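PDB 5H9D: farnesyl pyrophosphate synthetase from Staphylococcus aureus, which probably catalyses the magnesium-dependent prenyl chain elongation that yields heptaprenyl diphosphate, working as one component of a two-subunit synthase. Local coordinates for residues A[135-138]-A[139-143]; A[58-61]-A[62-66]; A[24-27]-A[28-32]; A[300-303]-A[304-308]; A[210-213]-A[214-217]. One frame throughout, in Å; residues are numbered along the deposited sequence.

Contact 1 (A[135-138]-A[139-143]); sequences ESIV and DVCRG
The backbone N of R142 donates to V138 O over 2.9 Å, and at 169° the bond is close to straight. The same oxygen has a second neighbour, because CG of R142 sits between its backbone N and carbonyl carbon (chi1 65°). This brings the methylene to 3.5 Å from V138 O, so the root of the arginine lies back over the preceding turn before the chain bends at CD. Its far end belongs to the interface: R142 NH2 donates to the backbone O of R15 of the neighbouring subunit 1 chain. E135 reaches that same residue, pairing OE2 with the guanidinium of R15, so two side chains almost two turns apart share one partner across the interface. D139 lies between them in sequence. Its CG is turned back beside its own backbone N (chi1 -56°), which sets the carboxylate against the carbonyl of E135. Both groups are acceptors, and the bond made there is instead D139 N to E135 O, 3.1 Å long. The two carboxylates remain apart, with E135 OE2 5.9 Å from D139 OD1, and the arginine of subunit 1 probably eases their mutual repulsion. On another flank the branch methyl CG2 of I137 rests 4.1 Å from SG of C141, a small apolar pair one turn apart, and I137 also packs on A79 of subunit 1. S136 and D139 touch helix 158-183. The ladder of i to i+4 bonds is that of a regular alpha helix, here helix 127-150, which lies between the largely helical body of the prenyl synthase fold and its partner subunit.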
loop_
_atom_site.group_PDB
_atom_site.type_symbol
_atom_site.label_atom_id
_atom_site.label_comp_id
_atom_site.label_asym_id
_atom_site.label_seq_id
_atom_site.Cartn_x
_atom_site.Cartn_y
_atom_site.Cartn_z
ATOM N N GLU A 135 5.879 -9.785 -1.440
ATOM C CA GLU A 135 7.262 -9.298 -1.306
ATOM C C GLU A 135 7.424 -7.951 -2.041
ATOM O O GLU A 135 8.223 -7.092 -1.658
ATOM C CB GLU A 135 8.248 -10.325 -1.877
ATOM C CG GLU A 135 9.548 -10.444 -1.077
ATOM C CD GLU A 135 9.344 -11.149 0.258
ATOM O OE1 GLU A 135 8.793 -12.284 0.272
ATOM O OE2 GLU A 135 9.736 -10.578 1.297
ATOM N N SER A 136 6.642 -7.784 -3.103
ATOM C CA SER A 136 6.642 -6.560 -3.885
ATOM C C SER A 136 6.044 -5.421 -3.082
ATOM O O SER A 136 6.539 -4.305 -3.147
ATOM C CB SER A 136 5.845 -6.752 -5.172
ATOM O OG SER A 136 6.513 -7.660 -6.032
ATOM N N ILE A 137 4.985 -5.704 -2.320
ATOM C CA ILE A 137 4.350 -4.668 -1.520
ATOM C C ILE A 137 5.303 -4.247 -0.439
ATOM O O ILE A 137 5.361 -3.070 -0.078
ATOM C CB ILE A 137 3.015 -5.131 -0.897
ATOM C CG1 ILE A 137 1.974 -5.342 -2.009
ATOM C CG2 ILE A 137 2.510 -4.094 0.092
ATOM C CD1 ILE A 137 0.517 -5.269 -1.540
ATOM N N VAL A 138 6.071 -5.210 0.066
ATOM C CA VAL A 138 7.068 -4.916 1.099
ATOM C C VAL A 138 8.120 -3.951 0.530
ATOM O O VAL A 138 8.537 -3.008 1.210
ATOM C CB VAL A 138 7.841 -6.182 1.567
ATOM C CG1 VAL A 138 8.622 -5.863 2.833
ATOM C CG2 VAL A 138 6.910 -7.328 1.794
ATOM N N ASP A 139 8.554 -4.202 -0.708
ATOM C CA ASP A 139 9.560 -3.357 -1.342
ATOM C C ASP A 139 8.987 -1.994 -1.601
ATOM O O ASP A 139 9.696 -0.980 -1.505
ATOM C CB ASP A 139 10.060 -3.961 -2.661
ATOM C CG ASP A 139 10.608 -5.377 -2.492
ATOM O OD1 ASP A 139 11.371 -5.643 -1.536
ATOM O OD2 ASP A 139 10.270 -6.231 -3.329
ATOM N N VAL A 140 7.700 -1.960 -1.922
ATOM C CA VAL A 140 7.084 -0.685 -2.161
ATOM C C VAL A 140 7.215 0.111 -0.896
ATOM O O VAL A 140 7.748 1.202 -0.910
ATOM C CB VAL A 140 5.600 -0.791 -2.518
ATOM C CG1 VAL A 140 5.017 0.609 -2.603
ATOM C CG2 VAL A 140 5.426 -1.490 -3.848
ATOM N N CYS A 141 6.770 -0.464 0.211
ATOM C CA CYS A 141 6.812 0.226 1.490
ATOM C C CYS A 141 8.200 0.638 1.920
ATOM O O CYS A 141 8.400 1.779 2.333
ATOM C CB CYS A 141 6.163 -0.629 2.589
ATOM S SG CYS A 141 4.452 -1.178 2.240
ATOM N N ARG A 142 9.166 -0.267 1.843
ATOM C CA ARG A 142 10.498 0.135 2.273
ATOM C C ARG A 142 10.953 1.226 1.325
ATOM O O ARG A 142 11.725 2.110 1.706
ATOM C CB ARG A 142 11.483 -1.060 2.354
ATOM C CG ARG A 142 11.858 -1.787 1.047
ATOM C CD ARG A 142 12.383 -3.185 1.403
ATOM N NE ARG A 142 12.964 -3.165 2.749
ATOM C CZ ARG A 142 14.249 -2.934 3.009
ATOM N NH1 ARG A 142 15.092 -2.719 2.014
ATOM N NH2 ARG A 142 14.686 -2.871 4.260
ATOM N N GLY A 143 10.436 1.194 0.101
ATOM C CA GLY A 143 10.770 2.248 -0.834
ATOM C C GLY A 143 10.273 3.566 -0.252
ATOM O O GLY A 143 11.059 4.464 0.052
#

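Contact 2 (A[58-61]-A[62-66]); sequences EQTS and EQTYQ
T60 lays its methyl over one face of the Y65 ring, CG2 standing 4.1 Å from the ring centroid and 20° off the normal, a CH-pi contact displaced toward the rim. The methyl gets there because CG2 is anti to the backbone N of T60, while OG1 lies beside that N. The threonine crosses the ring at about a right angle, and its CB comes to 3.5 Å from Y65 OH. The two hydroxyls do not bond to one another; T60 OG1 and Y65 OH both bond to OE2 of E9, and R16 adds a cation-pi contact to the ring, so helix 6-20 holds the phenol in place. Beneath this pair S61 O gathers the first turn. It accepts from Y65 N at 3.2 Å and, weakly, from T64 N at 3.1 Å; a further bond from T64 OG1 is less surely placed. S61 holds the N-cap position, yet its OG is 3.7 Å from T64 N, too far for a capping bond. Farther along, Q66 NE2 meets the anti lone pair of E62 OE2 at 2.6 Å, the oxygen lying in the amide plane, while E62 OE1 forms a salt bridge with R16. With T60 just before the N-cap and Y65 fourth after it, the methyl-on-ring contact spans the positions of a hydrophobic staple, here at the start of helix 62-85.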
loop_
_atom_site.group_PDB
_atom_site.type_symbol
_atom_site.label_atom_id
_atom_site.label_comp_id
_atom_site.label_asym_id
_atom_site.label_seq_id
_atom_site.Cartn_x
_atom_site.Cartn_y
_atom_site.Cartn_z
ATOM N N GLU A 58 -10.891 -16.703 -24.004
ATOM C CA GLU A 58 -11.425 -15.953 -25.147
ATOM C C GLU A 58 -12.205 -14.699 -24.745
ATOM O O GLU A 58 -12.646 -13.899 -25.590
ATOM C CB GLU A 58 -12.304 -16.856 -26.019
ATOM C CG GLU A 58 -13.374 -17.630 -25.273
ATOM C CD GLU A 58 -14.488 -18.129 -26.201
ATOM O OE1 GLU A 58 -15.246 -19.028 -25.775
ATOM O OE2 GLU A 58 -14.618 -17.616 -27.341
ATOM N N GLN A 59 -12.363 -14.548 -23.437
ATOM C CA GLN A 59 -13.065 -13.426 -22.841
ATOM C C GLN A 59 -12.466 -13.260 -21.442
ATOM O O GLN A 59 -11.912 -14.211 -20.882
ATOM C CB GLN A 59 -14.563 -13.735 -22.751
ATOM C CG GLN A 59 -14.901 -14.910 -21.823
ATOM C CD GLN A 59 -16.276 -14.754 -21.162
ATOM O OE1 GLN A 59 -16.568 -15.373 -20.121
ATOM N NE2 GLN A 59 -17.127 -13.921 -21.768
ATOM N N THR A 60 -12.574 -12.061 -20.879
ATOM C CA THR A 60 -12.034 -11.795 -19.550
ATOM C C THR A 60 -12.778 -12.591 -18.478
ATOM O O THR A 60 -13.991 -12.474 -18.362
ATOM C CB THR A 60 -12.151 -10.311 -19.199
ATOM O OG1 THR A 60 -11.915 -9.513 -20.362
ATOM C CG2 THR A 60 -11.137 -9.958 -18.171
ATOM N N SER A 61 -12.051 -13.382 -17.693
ATOM C CA SER A 61 -12.669 -14.173 -16.644
ATOM C C SER A 61 -12.938 -13.389 -15.345
ATOM O O SER A 61 -12.407 -12.291 -15.145
ATOM C CB SER A 61 -11.810 -15.416 -16.350
ATOM O OG SER A 61 -10.498 -15.103 -15.928
ATOM N N GLU A 62 -13.770 -13.949 -14.466
ATOM C CA GLU A 62 -14.065 -13.283 -13.211
ATOM C C GLU A 62 -12.785 -13.186 -12.397
ATOM O O GLU A 62 -12.545 -12.196 -11.705
ATOM C CB GLU A 62 -15.116 -14.058 -12.413
ATOM C CG GLU A 62 -15.660 -13.303 -11.182
ATOM C CD GLU A 62 -16.019 -11.850 -11.506
ATOM O OE1 GLU A 62 -16.455 -11.577 -12.644
ATOM O OE2 GLU A 62 -15.865 -10.973 -10.628
ATOM N N GLN A 63 -11.954 -14.217 -12.480
ATOM C CA GLN A 63 -10.700 -14.223 -11.747
ATOM C C GLN A 63 -9.822 -13.029 -12.107
ATOM O O GLN A 63 -9.081 -12.531 -11.253
ATOM C CB GLN A 63 -9.923 -15.525 -12.011
ATOM C CG GLN A 63 -8.460 -15.429 -11.594
ATOM C CD GLN A 63 -7.712 -16.731 -11.653
ATOM O OE1 GLN A 63 -6.505 -16.766 -11.460
ATOM N NE2 GLN A 63 -8.421 -17.809 -11.899
ATOM N N THR A 64 -9.887 -12.574 -13.359
ATOM C CA THR A 64 -9.045 -11.451 -13.757
ATOM C C THR A 64 -9.685 -10.136 -13.319
ATOM O O THR A 64 -8.986 -9.184 -13.015
ATOM C CB THR A 64 -8.737 -11.433 -15.290
ATOM O OG1 THR A 64 -9.920 -11.093 -16.005
ATOM C CG2 THR A 64 -8.270 -12.792 -15.792
ATOM N N TYR A 65 -11.011 -10.084 -13.263
ATOM C CA TYR A 65 -11.679 -8.878 -12.797
ATOM C C TYR A 65 -11.424 -8.737 -11.322
ATOM O O TYR A 65 -11.404 -7.618 -10.803
ATOM C CB TYR A 65 -13.175 -8.963 -12.973
ATOM C CG TYR A 65 -13.634 -8.740 -14.368
ATOM C CD1 TYR A 65 -13.424 -7.524 -15.005
ATOM C CD2 TYR A 65 -14.252 -9.758 -15.071
ATOM C CE1 TYR A 65 -13.811 -7.328 -16.316
ATOM C CE2 TYR A 65 -14.646 -9.571 -16.396
ATOM C CZ TYR A 65 -14.416 -8.361 -17.008
ATOM O OH TYR A 65 -14.757 -8.216 -18.326
ATOM N N GLN A 66 -11.264 -9.870 -10.632
ATOM C CA GLN A 66 -11.027 -9.818 -9.205
ATOM C C GLN A 66 -9.610 -9.320 -8.896
ATOM O O GLN A 66 -9.386 -8.624 -7.899
ATOM C CB GLN A 66 -11.273 -11.185 -8.561
ATOM C CG GLN A 66 -12.742 -11.657 -8.536
ATOM C CD GLN A 66 -13.670 -10.729 -7.758
ATOM O OE1 GLN A 66 -13.384 -10.357 -6.621
ATOM N NE2 GLN A 66 -14.797 -10.363 -8.369
#

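Contact 3 (A[24-27]-A[28-32]); sequences KDSV and LEQAS
D25 OD1 accepts from L28 N at 3.1 Å, nearly straight at 170°, using the anti lone pair that faces away from OD2. This is the tight side of the contact: a buried N-cap carboxylate, lying across the side chain of L28 at about a right angle, takes up an N-H of the first turn that has no earlier carbonyl in the helix to serve it. Just behind it the carbonyl of L28 is gripped twice from S32, by OG at 2.9 Å and by the backbone N at 3.1 Å. A31 N reaches V27 O at 2.8 Å, which closes the compact face. The opposite character appears at S26 and Q30, both exposed. Q30 runs extended beyond CG, and its NE2 ends 3.7 Å from S26 OG, near but not bonded, so the backbone link from Q30 N to S26 O (3.0 Å) does the joining. E29 is extended too, and its OE1 accepts from S23 N, ahead of the helix. In the fold, helix 26-38 sets L28 and S32 against helix 103-121 and V27 against the W101 loop, while D25 OD2 bonds to S110 of the neighbouring subunit 1 chain, on which L28 also packs against S109 and V27 against H113.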
loop_
_atom_site.group_PDB
_atom_site.type_symbol
_atom_site.label_atom_id
_atom_site.label_comp_id
_atom_site.label_asym_id
_atom_site.label_seq_id
_atom_site.Cartn_x
_atom_site.Cartn_y
_atom_site.Cartn_z
ATOM N N LYS A 24 -19.848 -2.505 7.147
ATOM C CA LYS A 24 -20.694 -2.534 8.304
ATOM C C LYS A 24 -20.526 -1.187 9.012
ATOM O O LYS A 24 -21.413 -0.764 9.751
ATOM C CB LYS A 24 -20.286 -3.672 9.216
ATOM C CG LYS A 24 -20.828 -5.014 8.781
ATOM C CD LYS A 24 -20.866 -6.017 9.931
ATOM C CE LYS A 24 -20.064 -7.308 9.605
ATOM N NZ LYS A 24 -19.782 -8.167 10.837
ATOM N N ASP A 25 -19.384 -0.520 8.814
ATOM C CA ASP A 25 -19.165 0.809 9.411
ATOM C C ASP A 25 -19.388 1.848 8.324
ATOM O O ASP A 25 -18.717 1.855 7.291
ATOM C CB ASP A 25 -17.746 1.000 10.004
ATOM C CG ASP A 25 -17.537 2.423 10.596
ATOM O OD1 ASP A 25 -17.282 3.389 9.832
ATOM O OD2 ASP A 25 -17.634 2.587 11.836
ATOM N N SER A 26 -20.334 2.727 8.612
ATOM C CA SER A 26 -20.781 3.783 7.735
ATOM C C SER A 26 -19.701 4.744 7.206
ATOM O O SER A 26 -19.586 4.971 6.005
ATOM C CB SER A 26 -21.885 4.528 8.474
ATOM O OG SER A 26 -22.334 5.651 7.754
ATOM N N VAL A 27 -18.916 5.323 8.101
ATOM C CA VAL A 27 -17.859 6.238 7.668
ATOM C C VAL A 27 -16.855 5.598 6.722
ATOM O O VAL A 27 -16.525 6.188 5.732
ATOM C CB VAL A 27 -17.073 6.830 8.858
ATOM C CG1 VAL A 27 -15.916 7.687 8.337
ATOM C CG2 VAL A 27 -17.973 7.666 9.681
ATOM N N LEU A 28 -16.359 4.411 7.040
ATOM C CA LEU A 28 -15.415 3.742 6.158
ATOM C C LEU A 28 -16.026 3.610 4.778
ATOM O O LEU A 28 -15.300 3.665 3.798
ATOM C CB LEU A 28 -15.047 2.355 6.683
ATOM C CG LEU A 28 -13.691 2.161 7.362
ATOM C CD1 LEU A 28 -13.190 3.478 7.955
ATOM C CD2 LEU A 28 -13.821 1.099 8.420
ATOM N N GLU A 29 -17.353 3.450 4.699
ATOM C CA GLU A 29 -18.032 3.331 3.414
ATOM C C GLU A 29 -18.090 4.654 2.649
ATOM O O GLU A 29 -17.875 4.690 1.432
ATOM C CB GLU A 29 -19.450 2.812 3.600
ATOM C CG GLU A 29 -20.107 2.460 2.300
ATOM C CD GLU A 29 -21.299 1.583 2.505
ATOM O OE1 GLU A 29 -21.216 0.714 3.404
ATOM O OE2 GLU A 29 -22.305 1.756 1.765
ATOM N N GLN A 30 -18.411 5.728 3.358
ATOM C CA GLN A 30 -18.467 7.044 2.755
ATOM C C GLN A 30 -17.074 7.517 2.339
ATOM O O GLN A 30 -16.925 8.150 1.296
ATOM C CB GLN A 30 -19.000 8.067 3.731
ATOM C CG GLN A 30 -20.408 7.913 4.218
ATOM C CD GLN A 30 -20.725 9.063 5.154
ATOM O OE1 GLN A 30 -20.861 10.223 4.713
ATOM N NE2 GLN A 30 -20.798 8.766 6.460
ATOM N N ALA A 31 -16.065 7.250 3.169
ATOM C CA ALA A 31 -14.700 7.662 2.841
ATOM C C ALA A 31 -14.204 6.932 1.584
ATOM O O ALA A 31 -13.760 7.562 0.625
ATOM C CB ALA A 31 -13.755 7.402 4.018
ATOM N N SER A 32 -14.282 5.609 1.585
ATOM C CA SER A 32 -13.858 4.835 0.433
ATOM C C SER A 32 -14.568 5.303 -0.844
ATOM O O SER A 32 -13.940 5.457 -1.883
ATOM C CB SER A 32 -14.136 3.349 0.676
ATOM O OG SER A 32 -13.387 2.877 1.777
#

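Contact 4 (A[300-303]-A[304-308]); sequences DGHP and KSLLL
Of the charged contacts, D300 with K304 is the one salt bridge, OD1 standing 3.0 Å from NZ in a weak bond. The two side chains lie side by side and point the same way: K304 is extended from end to end, its CG anti to the backbone N (chi1 177°), so that CD passes 3.6 Å from D300 CA before the ammonium arrives. NZ has further partners in the carbonyls of L298 and S296, and the lysine thus ties the start of this helix to the end of the preceding one. Hydrogen bonding centres on G301 O, which S305 grips twice, with OG at 3.1 Å and with its backbone N at 3.2 Å, approaching from opposite faces of the carbonyl plane. G301 is the N-cap of helix 302-315, and P303 stands in the first turn, where a residue without an N-H costs the helix no bond. The ladder goes on with a straighter bond, L307 N meeting P303 O at 2.9 Å and 165°. The apolar contacts point to two different sides. L306 places CD1 over one face of the H302 imidazole, 3.9 Å from its centroid and 24° off the normal, a CH-pi contact shifted toward the rim on the exposed flank. L307 heads inward, packing on I295 of helix 276-296 and on F47 and L50 of helix 43-51, while P303 rests on the loop residues Q53 and F54.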
loop_
_atom_site.group_PDB
_atom_site.type_symbol
_atom_site.label_atom_id
_atom_site.label_comp_id
_atom_site.label_asym_id
_atom_site.label_seq_id
_atom_site.Cartn_x
_atom_site.Cartn_y
_atom_site.Cartn_z
ATOM N N ASP A 300 -0.482 -10.402 -33.024
ATOM C CA ASP A 300 -1.384 -9.393 -33.583
ATOM C C ASP A 300 -2.831 -9.702 -33.280
ATOM O O ASP A 300 -3.246 -10.860 -33.276
ATOM C CB ASP A 300 -1.192 -9.309 -35.093
ATOM C CG ASP A 300 0.222 -8.925 -35.469
ATOM O OD1 ASP A 300 0.528 -7.708 -35.447
ATOM O OD2 ASP A 300 1.032 -9.839 -35.764
ATOM N N GLY A 301 -3.599 -8.646 -33.043
ATOM C CA GLY A 301 -5.007 -8.796 -32.714
ATOM C C GLY A 301 -5.476 -7.512 -32.061
ATOM O O GLY A 301 -4.698 -6.557 -32.000
ATOM N N HIS A 302 -6.717 -7.467 -31.569
ATOM C CA HIS A 302 -7.211 -6.241 -30.959
ATOM C C HIS A 302 -6.476 -5.918 -29.664
ATOM O O HIS A 302 -6.109 -4.766 -29.414
ATOM C CB HIS A 302 -8.716 -6.286 -30.686
ATOM C CG HIS A 302 -9.312 -4.921 -30.500
ATOM N ND1 HIS A 302 -10.340 -4.657 -29.618
ATOM C CD2 HIS A 302 -9.019 -3.738 -31.097
ATOM C CE1 HIS A 302 -10.654 -3.373 -29.685
ATOM N NE2 HIS A 302 -9.867 -2.794 -30.575
ATOM N N PRO A 303 -6.260 -6.927 -28.809
ATOM C CA PRO A 303 -5.545 -6.596 -27.577
ATOM C C PRO A 303 -4.232 -5.880 -27.887
ATOM O O PRO A 303 -4.006 -4.775 -27.416
ATOM C CB PRO A 303 -5.364 -7.960 -26.917
ATOM C CG PRO A 303 -6.654 -8.632 -27.259
ATOM C CD PRO A 303 -6.790 -8.301 -28.753
ATOM N N LYS A 304 -3.385 -6.494 -28.701
ATOM C CA LYS A 304 -2.121 -5.877 -29.062
ATOM C C LYS A 304 -2.314 -4.455 -29.587
ATOM O O LYS A 304 -1.435 -3.624 -29.436
ATOM C CB LYS A 304 -1.398 -6.721 -30.104
ATOM C CG LYS A 304 -0.068 -6.131 -30.613
ATOM C CD LYS A 304 0.542 -7.049 -31.663
ATOM C CE LYS A 304 1.889 -6.558 -32.128
ATOM N NZ LYS A 304 2.465 -7.447 -33.191
ATOM N N SER A 305 -3.463 -4.171 -30.191
ATOM C CA SER A 305 -3.741 -2.830 -30.704
ATOM C C SER A 305 -4.117 -1.872 -29.573
ATOM O O SER A 305 -3.883 -0.659 -29.652
ATOM C CB SER A 305 -4.900 -2.854 -31.711
ATOM O OG SER A 305 -4.581 -3.545 -32.901
ATOM N N LEU A 306 -4.727 -2.419 -28.527
ATOM C CA LEU A 306 -5.161 -1.614 -27.392
ATOM C C LEU A 306 -4.007 -1.272 -26.489
ATOM O O LEU A 306 -3.910 -0.166 -26.009
ATOM C CB LEU A 306 -6.268 -2.341 -26.614
ATOM C CG LEU A 306 -7.662 -2.272 -27.280
ATOM C CD1 LEU A 306 -8.631 -3.252 -26.641
ATOM C CD2 LEU A 306 -8.186 -0.853 -27.172
ATOM N N LEU A 307 -3.120 -2.228 -26.274
ATOM C CA LEU A 307 -1.951 -1.995 -25.446
ATOM C C LEU A 307 -1.083 -0.961 -26.170
ATOM O O LEU A 307 -0.633 -0.005 -25.544
ATOM C CB LEU A 307 -1.206 -3.316 -25.236
ATOM C CG LEU A 307 -0.117 -3.530 -24.185
ATOM C CD1 LEU A 307 -0.581 -3.137 -22.821
ATOM C CD2 LEU A 307 0.265 -5.019 -24.211
ATOM N N LEU A 308 -0.868 -1.139 -27.480
ATOM C CA LEU A 308 -0.075 -0.191 -28.278
ATOM C C LEU A 308 -0.664 1.213 -28.155
ATOM O O LEU A 308 0.051 2.189 -27.937
ATOM C CB LEU A 308 -0.045 -0.594 -29.759
ATOM C CG LEU A 308 0.982 -1.646 -30.200
ATOM C CD1 LEU A 308 0.437 -2.421 -31.398
ATOM C CD2 LEU A 308 2.284 -0.991 -30.551
#

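Contact 5 (A[210-213]-A[214-217]); sequences DVLD and FTST
T215 and F214 both bond to the carbonyl oxygen of V211, the one through its hydroxyl and the other through its backbone N, from opposite faces of the carbonyl plane. F214 N donates to V211 O at 3.1 Å and 166°, whereas T215 OG1 comes to it at 3.2 Å; both stand well out of that plane. The hydroxyl can do this because OG1 of T215 sits between its backbone N and carbonyl carbon (chi1 60°), folded over the last turn. From that place OG1 also lies 3.7 Å from CD2 of L212, whose side chain crosses the threonine at a slant. The F214 ring turns its edge, near the ring plane, to V211 O and carries CD2 to 3.6 Å from D210 O, while its body packs on I238, I268 and I271. S216 N follows with a weak, 3.5 Å bond to L212 O. D210 and D213 send their carboxylates another way, D210 OD1 lying 6.1 Å from D213 OD2; Y161 holds D210 and the backbone N of D228 holds D213. The sequence DVLD is the end of a second aspartate-rich DDxxD motif, which in this family binds diphosphate through magnesium, and the weakly bonded turn described here follows directly on it.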
loop_
_atom_site.group_PDB
_atom_site.type_symbol
_atom_site.label_atom_id
_atom_site.label_comp_id
_atom_site.label_asym_id
_atom_site.label_seq_id
_atom_site.Cartn_x
_atom_site.Cartn_y
_atom_site.Cartn_z
ATOM N N ASP A 210 7.084 13.598 -12.433
ATOM C CA ASP A 210 8.124 14.491 -11.961
ATOM C C ASP A 210 8.390 15.621 -12.892
ATOM O O ASP A 210 8.746 16.710 -12.470
ATOM C CB ASP A 210 9.420 13.725 -11.687
ATOM C CG ASP A 210 9.249 12.679 -10.605
ATOM O OD1 ASP A 210 8.226 12.732 -9.856
ATOM O OD2 ASP A 210 10.146 11.812 -10.500
ATOM N N VAL A 211 8.238 15.374 -14.172
ATOM C CA VAL A 211 8.458 16.462 -15.095
ATOM C C VAL A 211 7.261 17.405 -14.976
ATOM O O VAL A 211 7.441 18.609 -14.874
ATOM C CB VAL A 211 8.614 15.965 -16.545
ATOM C CG1 VAL A 211 8.796 17.150 -17.475
ATOM C CG2 VAL A 211 9.813 15.058 -16.645
ATOM N N LEU A 212 6.047 16.852 -14.929
ATOM C CA LEU A 212 4.841 17.666 -14.835
ATOM C C LEU A 212 4.677 18.417 -13.524
ATOM O O LEU A 212 3.687 19.099 -13.305
ATOM C CB LEU A 212 3.603 16.808 -15.055
ATOM C CG LEU A 212 3.300 16.176 -16.417
ATOM C CD1 LEU A 212 1.971 15.419 -16.310
ATOM C CD2 LEU A 212 3.246 17.229 -17.485
ATOM N N ASP A 213 5.640 18.296 -12.635
ATOM C CA ASP A 213 5.511 18.985 -11.372
ATOM C C ASP A 213 6.120 20.375 -11.519
ATOM O O ASP A 213 5.926 21.239 -10.671
ATOM C CB ASP A 213 6.205 18.183 -10.263
ATOM C CG ASP A 213 5.510 18.332 -8.917
ATOM O OD1 ASP A 213 5.799 19.316 -8.195
ATOM O OD2 ASP A 213 4.653 17.468 -8.599
ATOM N N PHE A 214 6.836 20.585 -12.621
ATOM C CA PHE A 214 7.483 21.863 -12.899
ATOM C C PHE A 214 6.853 22.554 -14.113
ATOM O O PHE A 214 6.776 23.778 -14.184
ATOM C CB PHE A 214 8.978 21.640 -13.169
ATOM C CG PHE A 214 9.772 21.261 -11.947
ATOM C CD1 PHE A 214 10.098 22.216 -10.983
ATOM C CD2 PHE A 214 10.225 19.957 -11.767
ATOM C CE1 PHE A 214 10.866 21.878 -9.866
ATOM C CE2 PHE A 214 10.988 19.619 -10.657
ATOM C CZ PHE A 214 11.308 20.587 -9.706
ATOM N N THR A 215 6.383 21.751 -15.055
ATOM C CA THR A 215 5.806 22.253 -16.294
ATOM C C THR A 215 4.274 22.458 -16.355
ATOM O O THR A 215 3.781 23.140 -17.266
ATOM C CB THR A 215 6.224 21.323 -17.452
ATOM O OG1 THR A 215 5.742 19.988 -17.203
ATOM C CG2 THR A 215 7.740 21.290 -17.575
ATOM N N SER A 216 3.539 21.885 -15.397
ATOM C CA SER A 216 2.073 21.963 -15.359
ATOM C C SER A 216 1.500 23.252 -14.742
ATOM O O SER A 216 2.055 24.335 -14.911
ATOM C CB SER A 216 1.537 20.740 -14.607
ATOM O OG SER A 216 0.178 20.453 -14.908
ATOM N N THR A 217 0.391 23.140 -14.017
ATOM C CA THR A 217 -0.233 24.324 -13.429
ATOM C C THR A 217 -0.772 24.124 -12.015
ATOM O O THR A 217 -1.242 23.031 -11.671
ATOM C CB THR A 217 -1.409 24.846 -14.323
ATOM O OG1 THR A 217 -2.463 23.871 -14.372
ATOM C CG2 THR A 217 -0.915 25.143 -15.736
#

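How the contacts relate
Along the chain the order is contact 3, contact 2, contact 1, contact 5, contact 4, each on its own helix of an almost wholly helical subunit, and none touches another. Contacts 2 and 4 are the nearest pair, about 18 Å between centres and on the same side of the chain's centre; contacts 3 and 4 are the farthest, about 39 Å. Contacts 2, 3 and 4 are helix starts, contact 1 is mid-helix and contact 5 a weakly bonded turn in the last part of helix 188-215. Contacts 1 and 3 both meet the subunit 1 chain, whereas contact 5 carries most of the second aspartate-rich motif. Among these five, partner-chain contacts and the probable diphosphate-binding motif thus lie on different helices.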